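PDB 5Z6P: B-agarase from Agarivorans gilvus, which probably hydrolyses the beta-glycosidic linkages of agarose as a member of glycoside hydrolase family 50. Local coordinates for residues A[132-137]-A[202-207]; A[38-41]-A[47-50]. All coordinates share one frame; numbering follows the deposited sequence.

Both contacts belong to the beta-rich, carbohydrate-binding-module-like part of the chain, and their centres are about 15 Å apart. Strand 199-210 joins them. On one side it is separated from 132-137 by strand 95-103, which contact 1 bridges with side chains; antiparallel to it runs strand 36-38, from which the loop of contact 2 departs. At the junction L39 N lies 3.1 Å from F206 O, a probable hydrogen bond, and F206 CB packs 3.8 Å from F40 CD2. Contact 1 lies about 29 Å and contact 2 about 36 Å from the centre of the chain, measured between centres; contact 2, the farther out, lies at the surface, whereas contact 1 is partly buried.

Contact 1. Residues A[132-137]-A[202-207]; sequences GKQQSF and LLSNFR
R207 reaches across to S136 over the strand that separates them, a bridge between next-but-one neighbours in the beta-strand framework of the CBM-like domain. Strands 135-140 and 199-210 each pair antiparallel with strand 95-103, and the backbones stay well apart: the CA atoms of S136 and N205 are 9.0 Å from each other. Side chains must therefore make the contact, and a long arginine suits the span. Its chain runs extended from CG to NE after CG is set between the backbone N and carbonyl carbon (chi1 66°). The guanidinium then comes edge-on to the serine, and NH2 donates to S136 OG at 3.2 Å. That bond is bent, with an N-H...O angle of 145°, and OG is tilted out of the guanidinium plane.

D100 of the middle strand ties the group together, its OD1 accepting a hydrogen bond from S136 OG and forming a salt bridge with R207 NH1. The small hydroxyl of S136 thus suits its place as both acceptor and donor, while NE of the arginine is held by Q209 OE1. Together these partners fix the rotation of the guanidinium and would balance its charge, D100 supplying the counter-ion. Farther along, the extended chain of Q134 brings its amide close to the other strand, NE2 stopping 4.1 Å from S204 OG and making a weak hydrogen bond to D100 OD2. N205 adopts left-handed backbone angles, which asparagine tolerates well, and its carbonyl lies within the arginine's grasp: R207 NH1 donates to N205 O at 2.9 Å.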
loop_
_atom_site.group_PDB
_atom_site.type_symbol
_atom_site.label_atom_id
_atom_site.label_comp_id
_atom_site.label_asym_id
_atom_site.label_seq_id
_atom_site.Cartn_x
_atom_site.Cartn_y
_atom_site.Cartn_z
ATOM N N GLY A 132 26.570 7.567 5.403
ATOM C CA GLY A 132 27.379 7.538 6.611
ATOM C C GLY A 132 28.071 6.206 6.837
ATOM O O GLY A 132 28.533 5.573 5.896
ATOM N N LYS A 133 28.134 5.773 8.093
ATOM C CA LYS A 133 28.985 4.647 8.456
ATOM C C LYS A 133 28.552 3.354 7.759
ATOM O O LYS A 133 27.425 3.222 7.282
ATOM C CB LYS A 133 29.010 4.461 9.982
ATOM C CG LYS A 133 27.645 4.394 10.653
ATOM C CD LYS A 133 27.786 4.275 12.168
ATOM C CE LYS A 133 26.449 4.394 12.877
ATOM N NZ LYS A 133 25.475 3.360 12.428
ATOM N N GLN A 134 29.477 2.417 7.656
ATOM C CA GLN A 134 29.151 1.119 7.112
ATOM C C GLN A 134 28.104 0.417 7.993
ATOM O O GLN A 134 28.180 0.453 9.214
ATOM C CB GLN A 134 30.431 0.287 6.984
ATOM C CG GLN A 134 30.360 -0.918 6.073
ATOM C CD GLN A 134 31.750 -1.491 5.752
ATOM O OE1 GLN A 134 32.651 -0.773 5.317
ATOM N NE2 GLN A 134 31.921 -2.789 5.983
ATOM N N GLN A 135 27.098 -0.156 7.342
ATOM C CA GLN A 135 26.133 -1.075 7.954
ATOM C C GLN A 135 26.379 -2.537 7.622
ATOM O O GLN A 135 26.725 -2.828 6.498
ATOM C CB GLN A 135 24.726 -0.757 7.459
ATOM C CG GLN A 135 23.859 0.433 7.985
ATOM C CD GLN A 135 23.926 1.675 7.106
ATOM O OE1 GLN A 135 24.613 2.607 7.481
ATOM N NE2 GLN A 135 23.518 1.545 5.836
ATOM N N SER A 136 26.083 -3.449 8.541
ATOM C CA SER A 136 25.968 -4.871 8.199
ATOM C C SER A 136 24.505 -5.249 8.040
ATOM O O SER A 136 23.690 -4.869 8.863
ATOM C CB SER A 136 26.608 -5.778 9.254
ATOM O OG SER A 136 28.004 -5.873 9.060
ATOM N N PHE A 137 24.173 -5.995 6.990
ATOM C CA PHE A 137 22.793 -6.382 6.730
ATOM C C PHE A 137 22.645 -7.894 6.727
ATOM O O PHE A 137 23.486 -8.597 6.202
ATOM C CB PHE A 137 22.303 -5.792 5.404
ATOM C CG PHE A 137 22.277 -4.294 5.390
ATOM C CD1 PHE A 137 21.203 -3.609 5.911
ATOM C CD2 PHE A 137 23.346 -3.572 4.892
ATOM C CE1 PHE A 137 21.181 -2.243 5.926
ATOM C CE2 PHE A 137 23.323 -2.213 4.888
ATOM C CZ PHE A 137 22.236 -1.540 5.412
ATOM N N LEU A 202 28.608 0.976 -2.022
ATOM C CA LEU A 202 29.768 0.134 -1.855
ATOM C C LEU A 202 29.323 -1.152 -1.162
ATOM O O LEU A 202 28.810 -1.099 -0.068
ATOM C CB LEU A 202 30.840 0.836 -1.026
ATOM C CG LEU A 202 31.350 2.152 -1.579
ATOM C CD1 LEU A 202 32.341 2.748 -0.614
ATOM C CD2 LEU A 202 31.963 1.918 -2.952
ATOM N N LEU A 203 29.525 -2.288 -1.817
ATOM C CA LEU A 203 29.127 -3.585 -1.313
ATOM C C LEU A 203 30.386 -4.403 -1.074
ATOM O O LEU A 203 31.292 -4.378 -1.874
ATOM C CB LEU A 203 28.216 -4.294 -2.310
ATOM C CG LEU A 203 26.941 -3.602 -2.789
ATOM C CD1 LEU A 203 26.178 -4.463 -3.797
ATOM C CD2 LEU A 203 26.028 -3.197 -1.616
ATOM N N SER A 204 30.441 -5.122 0.037
ATOM C CA SER A 204 31.600 -5.915 0.404
ATOM C C SER A 204 31.138 -7.013 1.380
ATOM O O SER A 204 30.040 -6.976 1.911
ATOM C CB SER A 204 32.697 -5.005 1.022
ATOM O OG SER A 204 32.242 -4.522 2.276
ATOM N N ASN A 205 31.999 -7.995 1.596
ATOM C CA ASN A 205 31.860 -8.904 2.709
ATOM C C ASN A 205 30.605 -9.764 2.681
ATOM O O ASN A 205 30.024 -10.075 3.716
ATOM C CB ASN A 205 31.925 -8.058 3.960
ATOM C CG ASN A 205 33.276 -7.355 4.160
ATOM O OD1 ASN A 205 33.748 -7.372 5.303
ATOM N ND2 ASN A 205 34.024 -7.082 3.068
ATOM N N PHE A 206 30.270 -10.223 1.484
ATOM C CA PHE A 206 29.253 -11.242 1.303
ATOM C C PHE A 206 29.682 -12.504 2.030
ATOM O O PHE A 206 30.826 -12.935 1.922
ATOM C CB PHE A 206 28.993 -11.547 -0.188
ATOM C CG PHE A 206 28.347 -10.421 -0.939
ATOM C CD1 PHE A 206 29.122 -9.442 -1.526
ATOM C CD2 PHE A 206 26.970 -10.332 -1.046
ATOM C CE1 PHE A 206 28.551 -8.405 -2.208
ATOM C CE2 PHE A 206 26.392 -9.280 -1.731
ATOM C CZ PHE A 206 27.190 -8.324 -2.314
ATOM N N ARG A 207 28.737 -13.090 2.757
ATOM C CA ARG A 207 29.009 -14.177 3.676
ATOM C C ARG A 207 27.733 -14.873 4.098
ATOM O O ARG A 207 26.640 -14.330 3.940
ATOM C CB ARG A 207 29.721 -13.646 4.914
ATOM C CG ARG A 207 28.865 -12.708 5.746
ATOM C CD ARG A 207 29.721 -11.783 6.567
ATOM N NE ARG A 207 28.955 -10.962 7.490
ATOM C CZ ARG A 207 28.707 -9.667 7.319
ATOM N NH1 ARG A 207 29.157 -9.041 6.253
ATOM N NH2 ARG A 207 28.010 -8.995 8.220
#

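Contact 2. Residues A[38-41]-A[47-50]; sequences PLFD and LPEE
The ring of F40 lies against P48 and the bent side chain of E50. Its CD1 rests 3.9 Å from P48 CG, the proline meeting the phenylalanine at about a right angle. This is a plain apolar contact: the rigid proline presents its CG to the ring without needing a polar partner. Next to it, F40 CE1 approaches E50 CD at 3.7 Å. The glutamate bends at chi2 (94°), which folds its carboxylate back beside the aromatic ring. The two planes stand 60° apart, so the groups are not stacked; E50 OE2 sits at the ring's edge, in its plane, 4.0 Å from CE1. An anionic oxygen there would face the slightly positive rim of the ring, a mildly favourable arrangement.

A large flat side chain suits this position because it has neighbours on several sides. L39 CB lies over the centre of one face, F51 meets the ring edge-to-face, and I81 of strand 76-81 touches both F40 and E50. Between the segments the chain turns back, starting with an Asx turn in which D41 OD1 accepts a hydrogen bond from S43 N. The CA atoms of F40 and P48 end only 7.1 Å apart, so this irregular connection between strands 36-38 and 51-54 fits the definition of an omega loop, its neck filled by the phenylalanine and proline.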
loop_
_atom_site.group_PDB
_atom_site.type_symbol
_atom_site.label_atom_id
_atom_site.label_comp_id
_atom_site.label_asym_id
_atom_site.label_seq_id
_atom_site.Cartn_x
_atom_site.Cartn_y
_atom_site.Cartn_z
ATOM N N PRO A 38 32.787 -16.507 4.312
ATOM C CA PRO A 38 32.789 -15.714 3.072
ATOM C C PRO A 38 32.254 -16.477 1.862
ATOM O O PRO A 38 32.590 -17.637 1.668
ATOM C CB PRO A 38 34.266 -15.380 2.882
ATOM C CG PRO A 38 34.842 -15.455 4.247
ATOM C CD PRO A 38 34.117 -16.550 4.942
ATOM N N LEU A 39 31.428 -15.827 1.055
ATOM C CA LEU A 39 30.932 -16.460 -0.152
ATOM C C LEU A 39 31.841 -16.208 -1.352
ATOM O O LEU A 39 31.890 -17.015 -2.271
ATOM C CB LEU A 39 29.520 -15.981 -0.459
ATOM C CG LEU A 39 28.449 -16.574 0.454
ATOM C CD1 LEU A 39 27.139 -15.855 0.259
ATOM C CD2 LEU A 39 28.289 -18.060 0.194
ATOM N N PHE A 40 32.560 -15.093 -1.343
ATOM C CA PHE A 40 33.363 -14.710 -2.498
ATOM C C PHE A 40 34.746 -14.238 -2.103
ATOM O O PHE A 40 35.091 -14.191 -0.927
ATOM C CB PHE A 40 32.664 -13.607 -3.298
ATOM C CG PHE A 40 31.276 -13.962 -3.713
ATOM C CD1 PHE A 40 31.042 -15.091 -4.477
ATOM C CD2 PHE A 40 30.208 -13.172 -3.351
ATOM C CE1 PHE A 40 29.770 -15.433 -4.858
ATOM C CE2 PHE A 40 28.929 -13.509 -3.726
ATOM C CZ PHE A 40 28.709 -14.646 -4.482
ATOM N N ASP A 41 35.539 -13.893 -3.108
ATOM C CA ASP A 41 36.841 -13.286 -2.884
ATOM C C ASP A 41 36.942 -12.015 -3.704
ATOM O O ASP A 41 37.075 -12.070 -4.923
ATOM C CB ASP A 41 37.966 -14.250 -3.251
ATOM C CG ASP A 41 39.335 -13.692 -2.933
ATOM O OD1 ASP A 41 39.410 -12.680 -2.205
ATOM O OD2 ASP A 41 40.335 -14.278 -3.393
ATOM N N LEU A 47 35.524 -9.455 -10.698
ATOM C CA LEU A 47 34.374 -10.045 -10.017
ATOM C C LEU A 47 34.252 -11.532 -10.291
ATOM O O LEU A 47 34.574 -11.985 -11.389
ATOM C CB LEU A 47 33.086 -9.359 -10.449
ATOM C CG LEU A 47 32.901 -7.973 -9.864
ATOM C CD1 LEU A 47 31.668 -7.344 -10.440
ATOM C CD2 LEU A 47 32.815 -8.064 -8.358
ATOM N N PRO A 48 33.787 -12.299 -9.294
ATOM C CA PRO A 48 33.539 -13.722 -9.538
ATOM C C PRO A 48 32.451 -13.927 -10.580
ATOM O O PRO A 48 31.620 -13.053 -10.798
ATOM C CB PRO A 48 33.110 -14.258 -8.160
ATOM C CG PRO A 48 32.821 -13.059 -7.332
ATOM C CD PRO A 48 33.665 -11.955 -7.867
ATOM N N GLU A 49 32.470 -15.086 -11.222
ATOM C CA GLU A 49 31.574 -15.366 -12.331
ATOM C C GLU A 49 30.086 -15.274 -11.935
ATOM O O GLU A 49 29.221 -15.066 -12.792
ATOM C CB GLU A 49 31.899 -16.748 -12.916
ATOM C CG GLU A 49 31.884 -16.815 -14.456
ATOM C CD GLU A 49 33.047 -16.063 -15.135
ATOM O OE1 GLU A 49 34.187 -16.558 -15.133
ATOM O OE2 GLU A 49 32.822 -14.969 -15.668
ATOM N N GLU A 50 29.792 -15.380 -10.640
ATOM C CA GLU A 50 28.405 -15.378 -10.185
ATOM C C GLU A 50 27.691 -14.051 -10.419
ATOM O O GLU A 50 26.469 -14.006 -10.400
ATOM C CB GLU A 50 28.316 -15.733 -8.694
ATOM C CG GLU A 50 28.617 -17.181 -8.346
ATOM C CD GLU A 50 30.069 -17.399 -7.966
ATOM O OE1 GLU A 50 30.913 -16.526 -8.273
ATOM O OE2 GLU A 50 30.365 -18.448 -7.363
#